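Local coordinates for protein N-methyltransferase (PDB 5BSZ) that probably transfers a methyl group from S-adenosylmethionine to the amino group of a deoxysugar destined for kedarcidin, at residues Trp149-Phe155 and Leu208-Ala213; Ala223-His229 and Leu240-Arg246; Val54-Thr58 and Ala73-Leu77. All blocks are in the same frame, centred on the assembly; numbering follows the deposited sequence.

Interaction 1: Trp149-Phe155 and Leu208-Ala213. With THM (thymidine), chain G.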
loop_
_atom_site.group_PDB
_atom_site.type_symbol
_atom_site.label_atom_id
_atom_site.label_comp_id
_atom_site.label_asym_id
_atom_site.label_seq_id
_atom_site.Cartn_x
_atom_site.Cartn_y
_atom_site.Cartn_z
ATOM N N TRP A 149 10.386 -26.237 -14.392
ATOM C CA TRP A 149 9.694 -24.992 -14.785
ATOM C C TRP A 149 9.968 -24.813 -16.284
ATOM O O TRP A 149 10.693 -25.652 -16.903
ATOM C CB TRP A 149 10.248 -23.826 -13.949
ATOM C CG TRP A 149 9.593 -22.492 -14.225
ATOM C CD1 TRP A 149 10.236 -21.358 -14.629
ATOM C CD2 TRP A 149 8.198 -22.150 -14.175
ATOM N NE1 TRP A 149 9.343 -20.351 -14.815
ATOM C CE2 TRP A 149 8.080 -20.809 -14.556
ATOM C CE3 TRP A 149 7.043 -22.838 -13.829
ATOM C CZ2 TRP A 149 6.852 -20.147 -14.614
ATOM C CZ3 TRP A 149 5.824 -22.166 -13.866
ATOM C CH2 TRP A 149 5.735 -20.841 -14.291
ATOM N N TRP A 150 9.329 -23.787 -16.865
ATOM C CA TRP A 150 9.522 -23.409 -18.263
ATOM C C TRP A 150 10.952 -23.052 -18.614
ATOM O O TRP A 150 11.760 -22.719 -17.745
ATOM C CB TRP A 150 8.505 -22.341 -18.726
ATOM C CG TRP A 150 7.087 -22.753 -18.446
ATOM C CD1 TRP A 150 6.287 -22.339 -17.385
ATOM C CD2 TRP A 150 6.308 -23.710 -19.168
ATOM N NE1 TRP A 150 5.045 -22.979 -17.431
ATOM C CE2 TRP A 150 5.035 -23.809 -18.525
ATOM C CE3 TRP A 150 6.543 -24.490 -20.316
ATOM C CZ2 TRP A 150 4.038 -24.682 -18.987
ATOM C CZ3 TRP A 150 5.528 -25.327 -20.787
ATOM C CH2 TRP A 150 4.301 -25.413 -20.130
ATOM N N SER A 151 11.272 -23.206 -19.912
ATOM C CA SER A 151 12.584 -22.883 -20.467
ATOM C C SER A 151 12.495 -21.531 -21.166
ATOM O O SER A 151 11.401 -21.067 -21.467
ATOM C CB SER A 151 12.914 -23.974 -21.514
ATOM O OG SER A 151 13.303 -25.176 -20.828
ATOM N N PRO A 152 13.634 -20.939 -21.535
ATOM C CA PRO A 152 13.511 -19.685 -22.292
ATOM C C PRO A 152 12.627 -19.815 -23.509
ATOM O O PRO A 152 11.857 -18.885 -23.747
ATOM C CB PRO A 152 14.956 -19.380 -22.681
ATOM C CG PRO A 152 15.714 -19.918 -21.542
ATOM C CD PRO A 152 15.029 -21.189 -21.166
ATOM N N GLY A 153 12.706 -20.950 -24.223
ATOM C CA GLY A 153 11.888 -21.204 -25.433
ATOM C C GLY A 153 10.400 -21.303 -25.202
ATOM O O GLY A 153 9.577 -20.766 -25.973
ATOM N N THR A 154 10.038 -21.928 -24.079
ATOM C CA THR A 154 8.669 -22.308 -23.849
ATOM C C THR A 154 7.922 -21.356 -22.926
ATOM O O THR A 154 6.710 -21.412 -22.844
ATOM C CB THR A 154 8.565 -23.762 -23.343
ATOM O OG1 THR A 154 9.452 -23.965 -22.236
ATOM C CG2 THR A 154 8.971 -24.761 -24.487
ATOM N N PHE A 155 8.612 -20.486 -22.206
ATOM C CA PHE A 155 7.898 -19.529 -21.373
ATOM C C PHE A 155 7.106 -18.596 -22.275
ATOM O O PHE A 155 7.627 -18.126 -23.273
ATOM C CB PHE A 155 8.862 -18.742 -20.502
ATOM C CG PHE A 155 8.187 -17.712 -19.643
ATOM C CD1 PHE A 155 7.471 -18.107 -18.507
ATOM C CD2 PHE A 155 8.179 -16.390 -20.009
ATOM C CE1 PHE A 155 6.790 -17.170 -17.739
ATOM C CE2 PHE A 155 7.544 -15.439 -19.213
ATOM C CZ PHE A 155 6.841 -15.828 -18.084
ATOM N N LEU A 208 11.500 -17.221 -10.788
ATOM C CA LEU A 208 11.958 -18.554 -11.122
ATOM C C LEU A 208 12.894 -18.493 -12.323
ATOM O O LEU A 208 12.638 -17.709 -13.263
ATOM C CB LEU A 208 10.731 -19.383 -11.484
ATOM C CG LEU A 208 9.698 -19.655 -10.365
ATOM C CD1 LEU A 208 8.419 -20.232 -10.902
ATOM C CD2 LEU A 208 10.286 -20.586 -9.305
ATOM N N THR A 209 13.963 -19.289 -12.296
ATOM C CA THR A 209 14.907 -19.299 -13.414
ATOM C C THR A 209 14.361 -20.113 -14.599
ATOM O O THR A 209 13.800 -21.178 -14.405
ATOM C CB THR A 209 16.231 -19.887 -12.962
ATOM O OG1 THR A 209 16.607 -19.151 -11.831
ATOM C CG2 THR A 209 17.303 -19.791 -14.059
ATOM N N LEU A 210 14.543 -19.620 -15.824
ATOM C CA LEU A 210 14.235 -20.330 -17.022
ATOM C C LEU A 210 15.462 -21.099 -17.515
ATOM O O LEU A 210 16.406 -20.488 -18.056
ATOM C CB LEU A 210 13.728 -19.336 -18.084
ATOM C CG LEU A 210 12.525 -18.474 -17.686
ATOM C CD1 LEU A 210 12.295 -17.299 -18.651
ATOM C CD2 LEU A 210 11.308 -19.366 -17.597
ATOM N N PHE A 211 15.523 -22.396 -17.211
ATOM C CA PHE A 211 16.674 -23.207 -17.637
ATOM C C PHE A 211 16.364 -23.936 -18.916
ATOM O O PHE A 211 15.274 -24.506 -19.067
ATOM C CB PHE A 211 17.067 -24.269 -16.608
ATOM C CG PHE A 211 17.528 -23.740 -15.298
ATOM C CD1 PHE A 211 16.721 -23.814 -14.193
ATOM C CD2 PHE A 211 18.816 -23.250 -15.145
ATOM C CE1 PHE A 211 17.170 -23.344 -12.971
ATOM C CE2 PHE A 211 19.276 -22.805 -13.936
ATOM C CZ PHE A 211 18.460 -22.872 -12.816
ATOM N N PRO A 212 17.302 -23.913 -19.879
ATOM C CA PRO A 212 17.029 -24.756 -21.043
ATOM C C PRO A 212 17.112 -26.244 -20.700
ATOM O O PRO A 212 17.769 -26.628 -19.740
ATOM C CB PRO A 212 18.162 -24.372 -22.033
ATOM C CG PRO A 212 19.186 -23.607 -21.279
ATOM C CD PRO A 212 18.516 -23.091 -20.010
ATOM N N ALA A 213 16.490 -27.075 -21.510
ATOM C CA ALA A 213 16.540 -28.538 -21.369
ATOM C C ALA A 213 17.921 -29.059 -21.040
ATOM O O ALA A 213 18.033 -29.918 -20.164
ATOM C CB ALA A 213 15.984 -29.204 -22.643
HETATM O "O5'" THM G . 0.578 -21.233 -14.908
HETATM C "C5'" THM G . 0.722 -19.965 -15.579
HETATM C "C4'" THM G . 2.179 -19.701 -15.972
HETATM O "O4'" THM G . 2.412 -20.715 -16.953
HETATM C "C3'" THM G . 2.497 -18.347 -16.667
HETATM O "O3'" THM G . 3.521 -17.605 -15.971
HETATM C "C2'" THM G . 2.939 -18.643 -18.114
HETATM C "C1'" THM G . 3.160 -20.164 -18.041
HETATM N N1 THM G . 2.964 -21.032 -19.214
HETATM C C2 THM G . 4.099 -20.984 -20.045
HETATM O O2 THM G . 4.989 -20.195 -19.694
HETATM N N3 THM G . 4.221 -21.702 -21.158
HETATM C C4 THM G . 3.268 -22.562 -21.519
HETATM O O4 THM G . 3.400 -23.265 -22.575
HETATM C C5 THM G . 2.077 -22.648 -20.649
HETATM C C5M THM G . 1.036 -23.625 -21.129
HETATM C C6 THM G . 1.967 -21.887 -19.490
HETATM O O HOH W 1 13.341 -23.698 -15.732
#
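Beside the thymidine pocket, two connections between the Rossmann-type sheet and the antiparallel sheet run against each other, with the Trp149 indole packed on Leu208 and Leu210. CD1 of Leu208 lies over the indole in a CH-pi contact, 3.8 Å from the centroid of the Trp149 five-membered ring and 16° off its normal, while CD1 of Trp150 covers the opposite face near the rim. With CG anti to the backbone N (chi1 -178°), the Trp149 ring swings toward the end of strand 198-209; the Thr209 carbonyl O meets its edge in plane, and NE1 is hydrogen-bonded to Ser185 OG. Leu210 fills the middle of the contact: its CD2 lies 3.5 Å from Trp149 NE1, 3.4 Å from Trp150 O and 3.8 Å from Phe155 CB.

Residues 149-155 follow strand 143-146 and lead out to the antiparallel strands; residues 208-213 are the way back, ending with Pro212 at the N-cap position of helix 213-222. Ser151 OG pins the two paths together by donating to Phe211 O at 2.7 Å. A water adds a second link, donating to the carbonyls of Trp150 and Thr209 and accepting from Phe211 N.

Within the loop, Phe155 N returns to Ser151 O and Ser151 N donates to Thr154 OG1. The turn so formed presents Thr154 O to the nucleoside: thymidine N3 donates to it at 3.0 Å in a nearly straight bond (178°), and the thymine lies flat over one face of Trp150. Ser178, Leu156 and Arg237 also hydrogen-bond the nucleoside.

Interaction 2: Ala223-His229 and Leu240-Arg246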
loop_
_atom_site.group_PDB
_atom_site.type_symbol
_atom_site.label_atom_id
_atom_site.label_comp_id
_atom_site.label_asym_id
_atom_site.label_seq_id
_atom_site.Cartn_x
_atom_site.Cartn_y
_atom_site.Cartn_z
ATOM N N ALA A 223 24.952 -35.576 -11.409
ATOM C CA ALA A 223 24.527 -36.190 -10.141
ATOM C C ALA A 223 24.609 -37.715 -10.184
ATOM O O ALA A 223 24.081 -38.380 -9.283
ATOM C CB ALA A 223 23.097 -35.779 -9.825
ATOM N N GLY A 224 25.210 -38.275 -11.235
ATOM C CA GLY A 224 25.386 -39.727 -11.345
ATOM C C GLY A 224 24.123 -40.478 -11.720
ATOM O O GLY A 224 23.953 -41.651 -11.363
ATOM N N CYS A 225 23.216 -39.798 -12.423
ATOM C CA CYS A 225 21.992 -40.404 -12.931
ATOM C C CYS A 225 22.007 -40.404 -14.455
ATOM O O CYS A 225 22.497 -39.457 -15.065
ATOM C CB CYS A 225 20.753 -39.620 -12.476
ATOM S SG CYS A 225 20.546 -39.665 -10.676
ATOM N N GLU A 226 21.417 -41.446 -15.025
ATOM C CA GLU A 226 21.186 -41.534 -16.456
ATOM C C GLU A 226 19.947 -40.700 -16.760
ATOM O O GLU A 226 18.864 -41.037 -16.238
ATOM C CB GLU A 226 20.946 -43.001 -16.858
ATOM C CG GLU A 226 20.820 -43.180 -18.362
ATOM C CD GLU A 226 22.158 -42.922 -19.044
ATOM O OE1 GLU A 226 23.170 -43.509 -18.602
ATOM O OE2 GLU A 226 22.205 -42.105 -19.980
ATOM N N PRO A 227 20.104 -39.653 -17.609
ATOM C CA PRO A 227 19.064 -38.632 -17.819
ATOM C C PRO A 227 18.095 -38.992 -18.913
ATOM O O PRO A 227 18.527 -39.473 -19.939
ATOM C CB PRO A 227 19.842 -37.398 -18.311
ATOM C CG PRO A 227 21.302 -37.736 -18.239
ATOM C CD PRO A 227 21.392 -39.229 -18.209
ATOM N N GLU A 228 16.805 -38.786 -18.698
ATOM C CA GLU A 228 15.808 -38.856 -19.743
ATOM C C GLU A 228 14.965 -37.588 -19.710
ATOM O O GLU A 228 14.729 -36.976 -18.660
ATOM C CB GLU A 228 14.869 -40.039 -19.555
ATOM C CG GLU A 228 15.568 -41.375 -19.421
ATOM C CD GLU A 228 14.603 -42.457 -18.983
ATOM O OE1 GLU A 228 13.662 -42.755 -19.743
ATOM O OE2 GLU A 228 14.761 -42.954 -17.843
ATOM N N HIS A 229 14.496 -37.214 -20.884
ATOM C CA HIS A 229 13.411 -36.263 -20.995
ATOM C C HIS A 229 12.199 -36.981 -21.570
ATOM O O HIS A 229 12.272 -37.507 -22.669
ATOM C CB HIS A 229 13.851 -35.104 -21.877
ATOM C CG HIS A 229 12.835 -34.010 -21.974
ATOM N ND1 HIS A 229 12.816 -33.097 -23.006
ATOM C CD2 HIS A 229 11.865 -33.622 -21.114
ATOM C CE1 HIS A 229 11.841 -32.225 -22.803
ATOM N NE2 HIS A 229 11.234 -32.540 -21.673
ATOM N N LEU A 240 8.866 -34.143 -18.430
ATOM C CA LEU A 240 9.531 -34.405 -17.172
ATOM C C LEU A 240 10.953 -34.756 -17.443
ATOM O O LEU A 240 11.233 -35.421 -18.444
ATOM C CB LEU A 240 8.832 -35.541 -16.428
ATOM C CG LEU A 240 7.424 -35.356 -15.919
ATOM C CD1 LEU A 240 7.013 -36.638 -15.213
ATOM C CD2 LEU A 240 7.233 -34.194 -14.945
ATOM N N PHE A 241 11.849 -34.361 -16.542
ATOM C CA PHE A 241 13.207 -34.880 -16.545
ATOM C C PHE A 241 13.363 -35.958 -15.493
ATOM O O PHE A 241 12.976 -35.766 -14.320
ATOM C CB PHE A 241 14.232 -33.780 -16.360
ATOM C CG PHE A 241 14.245 -32.798 -17.484
ATOM C CD1 PHE A 241 14.886 -33.099 -18.689
ATOM C CD2 PHE A 241 13.543 -31.616 -17.393
ATOM C CE1 PHE A 241 14.860 -32.195 -19.738
ATOM C CE2 PHE A 241 13.489 -30.722 -18.445
ATOM C CZ PHE A 241 14.157 -30.995 -19.613
ATOM N N VAL A 242 13.858 -37.104 -15.943
ATOM C CA VAL A 242 13.985 -38.288 -15.055
ATOM C C VAL A 242 15.399 -38.808 -15.102
ATOM O O VAL A 242 16.047 -38.772 -16.160
ATOM C CB VAL A 242 13.009 -39.406 -15.436
ATOM C CG1 VAL A 242 13.163 -40.621 -14.526
ATOM C CG2 VAL A 242 11.573 -38.899 -15.355
ATOM N N GLY A 243 15.884 -39.255 -13.950
ATOM C CA GLY A 243 17.215 -39.826 -13.841
ATOM C C GLY A 243 17.135 -41.118 -13.050
ATOM O O GLY A 243 16.370 -41.234 -12.067
ATOM N N VAL A 244 17.912 -42.105 -13.508
ATOM C CA VAL A 244 18.023 -43.358 -12.774
ATOM C C VAL A 244 19.399 -43.400 -12.222
ATOM O O VAL A 244 20.377 -43.259 -12.962
ATOM C CB VAL A 244 17.778 -44.578 -13.659
ATOM C CG1 VAL A 244 18.097 -45.867 -12.904
ATOM C CG2 VAL A 244 16.335 -44.532 -14.131
ATOM N N ARG A 245 19.500 -43.513 -10.904
ATOM C CA ARG A 245 20.828 -43.440 -10.321
ATOM C C ARG A 245 21.701 -44.660 -10.770
ATOM O O ARG A 245 21.270 -45.808 -10.642
ATOM C CB ARG A 245 20.668 -43.434 -8.821
ATOM C CG ARG A 245 21.937 -43.508 -8.027
ATOM C CD ARG A 245 22.626 -42.188 -7.894
ATOM N NE ARG A 245 23.161 -42.089 -6.539
ATOM C CZ ARG A 245 24.171 -41.303 -6.204
ATOM N NH1 ARG A 245 24.559 -41.265 -4.939
ATOM N NH2 ARG A 245 24.769 -40.545 -7.123
ATOM N N ARG A 246 22.908 -44.393 -11.264
ATOM C CA ARG A 246 23.809 -45.413 -11.826
ATOM C C ARG A 246 24.815 -45.912 -10.802
ATOM O O ARG A 246 25.334 -45.112 -10.024
ATOM C CB ARG A 246 24.645 -44.844 -12.984
ATOM C CG ARG A 246 23.878 -44.201 -14.124
ATOM C CD ARG A 246 24.828 -43.847 -15.275
ATOM N NE ARG A 246 25.381 -42.493 -15.209
ATOM C CZ ARG A 246 25.209 -41.546 -16.137
ATOM N NH1 ARG A 246 24.493 -41.788 -17.228
ATOM N NH2 ARG A 246 25.751 -40.340 -15.990
#
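The hairpin of strands 225-230 and 240-245 closes one side of the methyltransferase sheet, and Glu226 and Glu228 pair there with Val244 and Val242. Strand 240-245 is the reversed strand of the 3-2-1-4-5-7-6 order characteristic of class I methyltransferases. The two hydrogen-bonded pairs exchange N-H and C=O both ways, Glu226 N reaching Val244 O at 2.9 Å. Arg246 N continues the pattern to Gly224 O, also 2.9 Å; Gly224, at positive phi, is the C-prime residue of the Schellman motif that ends the preceding helix. Gly243 brings its CA to 3.8 Å from Cys225 CB, so close that any CB on it would clash there.

On the same face, His229 and Phe241 form an offset stack, centroids 4.3 Å apart and planes at 16°. CE1 of Phe241 lies 3.5 Å from His229 CG, over the rim of the imidazole, and Tyr216 stacks with Phe241 in turn. His229 NE2 is hydrogen-bonded to Arg238 O, which fixes the turn of the ring. Across the sheet, Val242 and Val244 pack on helix 30-44, and Glu228 forms a salt bridge with Arg44.

Arg246 NH1 bridges to Glu226 OE1 at 2.6 Å. The carboxylate oxygen lies in the guanidinium plane, but NH1 comes in 67° out of the carboxylate plane and the bond is bent to 137°. With one nitrogen meeting one oxygen on exposed side chains, the attraction between these charges is likely to be partly screened by water.

Interaction 3: Val54-Thr58 and Ala73-Leu77. With SAH (S-adenosyl-L-homocysteine), chain B.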
loop_
_atom_site.group_PDB
_atom_site.type_symbol
_atom_site.label_atom_id
_atom_site.label_comp_id
_atom_site.label_asym_id
_atom_site.label_seq_id
_atom_site.Cartn_x
_atom_site.Cartn_y
_atom_site.Cartn_z
ATOM N N VAL A 54 10.362 -33.330 -2.454
ATOM C CA VAL A 54 11.205 -32.193 -2.087
ATOM C C VAL A 54 10.527 -30.879 -2.513
ATOM O O VAL A 54 10.157 -30.719 -3.670
ATOM C CB VAL A 54 12.594 -32.297 -2.733
ATOM C CG1 VAL A 54 13.444 -31.093 -2.391
ATOM C CG2 VAL A 54 13.269 -33.597 -2.305
ATOM N N ALA A 55 10.373 -29.973 -1.538
ATOM C CA ALA A 55 9.537 -28.761 -1.630
ATOM C C ALA A 55 8.086 -29.107 -1.820
ATOM O O ALA A 55 7.448 -28.624 -2.743
ATOM C CB ALA A 55 10.040 -27.775 -2.691
ATOM N N CYS A 56 7.584 -29.905 -0.875
ATOM C CA CYS A 56 6.307 -30.551 -0.980
ATOM C C CYS A 56 5.095 -29.617 -0.687
ATOM O O CYS A 56 3.968 -30.015 -0.871
ATOM C CB CYS A 56 6.314 -31.786 -0.091
ATOM S SG CYS A 56 6.408 -31.406 1.686
ATOM N N GLY A 57 5.297 -28.387 -0.261
ATOM C CA GLY A 57 4.138 -27.467 -0.028
ATOM C C GLY A 57 3.201 -28.060 1.024
ATOM O O GLY A 57 3.664 -28.567 2.053
ATOM N N THR A 58 1.918 -28.086 0.712
ATOM C CA THR A 58 0.859 -28.542 1.635
ATOM C C THR A 58 0.882 -30.060 1.814
ATOM O O THR A 58 0.119 -30.575 2.609
ATOM C CB THR A 58 -0.557 -28.245 1.090
ATOM O OG1 THR A 58 -0.744 -28.935 -0.156
ATOM C CG2 THR A 58 -0.744 -26.797 0.822
ATOM N N ALA A 73 8.199 -39.388 2.683
ATOM C CA ALA A 73 8.605 -38.213 3.447
ATOM C C ALA A 73 8.528 -36.968 2.582
ATOM O O ALA A 73 8.484 -37.054 1.341
ATOM C CB ALA A 73 10.018 -38.323 4.011
ATOM N N GLY A 74 8.536 -35.832 3.268
ATOM C CA GLY A 74 8.632 -34.533 2.568
ATOM C C GLY A 74 9.787 -33.692 3.055
ATOM O O GLY A 74 10.293 -33.896 4.173
ATOM N N VAL A 75 10.186 -32.709 2.241
ATOM C CA VAL A 75 11.133 -31.681 2.647
ATOM C C VAL A 75 10.461 -30.363 2.295
ATOM O O VAL A 75 9.904 -30.232 1.177
ATOM C CB VAL A 75 12.466 -31.814 1.896
ATOM C CG1 VAL A 75 13.244 -30.515 1.867
ATOM C CG2 VAL A 75 13.319 -32.908 2.533
ATOM N N GLU A 76 10.454 -29.436 3.252
ATOM C CA GLU A 76 9.830 -28.098 3.033
ATOM C C GLU A 76 10.587 -27.076 3.893
ATOM O O GLU A 76 10.781 -27.314 5.090
ATOM C CB GLU A 76 8.387 -28.201 3.484
ATOM C CG GLU A 76 7.314 -27.286 2.956
ATOM C CD GLU A 76 7.662 -26.317 1.857
ATOM O OE1 GLU A 76 7.273 -26.565 0.718
ATOM O OE2 GLU A 76 8.239 -25.268 2.200
ATOM N N LEU A 77 11.047 -25.979 3.293
ATOM C CA LEU A 77 11.735 -24.925 4.029
ATOM C C LEU A 77 10.810 -24.060 4.831
ATOM O O LEU A 77 11.205 -23.518 5.852
ATOM C CB LEU A 77 12.638 -24.079 3.140
ATOM C CG LEU A 77 13.549 -23.049 3.809
ATOM C CD1 LEU A 77 14.478 -23.806 4.775
ATOM C CD2 LEU A 77 14.300 -22.344 2.708
HETATM N N SAH B . 5.775 -29.100 -4.949
HETATM C CA SAH B . 4.645 -28.302 -4.339
HETATM C CB SAH B . 5.046 -26.889 -3.864
HETATM C CG SAH B . 4.680 -25.650 -4.645
HETATM S SD SAH B . 5.149 -24.080 -4.002
HETATM C C SAH B . 3.521 -28.409 -5.326
HETATM O O SAH B . 3.635 -28.872 -6.453
HETATM O OXT SAH B . 2.414 -28.168 -4.952
HETATM C "C5'" SAH B . 6.917 -24.108 -3.875
HETATM C "C4'" SAH B . 7.326 -24.590 -2.469
HETATM O "O4'" SAH B . 8.759 -24.685 -2.365
HETATM C "C3'" SAH B . 6.931 -23.616 -1.363
HETATM O "O3'" SAH B . 6.122 -24.335 -0.436
HETATM C "C2'" SAH B . 8.203 -23.165 -0.663
HETATM O "O2'" SAH B . 8.044 -23.051 0.773
HETATM C "C1'" SAH B . 9.171 -24.242 -1.082
HETATM N N9 SAH B . 10.586 -23.829 -1.135
HETATM C C8 SAH B . 11.097 -22.656 -1.616
HETATM N N7 SAH B . 12.441 -22.636 -1.473
HETATM C C5 SAH B . 12.777 -23.800 -0.857
HETATM C C6 SAH B . 14.031 -24.394 -0.401
HETATM N N6 SAH B . 15.143 -23.668 -0.619
HETATM N N1 SAH B . 13.967 -25.626 0.156
HETATM C C2 SAH B . 12.818 -26.276 0.366
HETATM N N3 SAH B . 11.620 -25.806 -0.025
HETATM C C4 SAH B . 11.555 -24.598 -0.634
#
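Two flat groups organise this site: the Glu76 carboxylate, which Gly57 approaches, and the adenine of S-adenosyl-L-homocysteine. Gly57 N donates to Glu76 OE1 at 2.9 Å, on its anti side and 16° out of the carboxylate plane. Leu77 CB lies over one face of the adenine, 3.5 Å from C2 of the ligand; Ala55 CB sits on the opposite side, outside the ring outline, 3.4 Å from ligand O4'.

The ribose hydroxyls grip both carboxylate oxygens, O3' donating to Glu76 OE1 at 2.8 Å and O2' to Glu76 OE2 at 2.6 Å. An acidic residue where the second strand gives way to its loop, holding the ribose diol, is a hallmark of class I methyltransferases, as is the glycine-rich turn after the first strand, which here includes residues 55-58. Val75 O fastens that turn to strand 71-76, accepting Cys56 N at 3.1 Å and, weakly, Ala55 N. With SG set between the backbone N and the carbonyl carbon (chi1 67°), Cys56 turns it to within 3.9 Å of Gly74 CA, where a CB would collide. Ala55 O accepts the ligand amino group at 2.8 Å.

An alanine in place of Glu76 would take away the carboxylate, and both ribose hydroxyls and Gly57 N would probably be left without their acceptor.

Because Ser78 N also donates to OE2, each carboxylate oxygen receives one backbone N-H and one ribose hydroxyl, likely favouring the ionised acid and orienting the diol.

In the fold
From the N terminus, interaction 3 comes first: the chain leaves strand 50-54, passes through helix 60-65 and returns as strand 71-76, closing a short loop at the cofactor. Interaction 1 closes a longer excursion, 52 residues that make up most of the antiparallel sheet, and brings the chain back to helix 213-222 beside the mixed sheet. Interaction 2 then closes the final hairpin. The three follow in series, none nested in or crossing another. Interactions 2 and 3 reach the same mixed sheet on either side of strand 143-146, their centres about 21 Å apart. Interactions 1 and 2 touch where Ala213 CA packs 3.8 Å from Phe241 CZ.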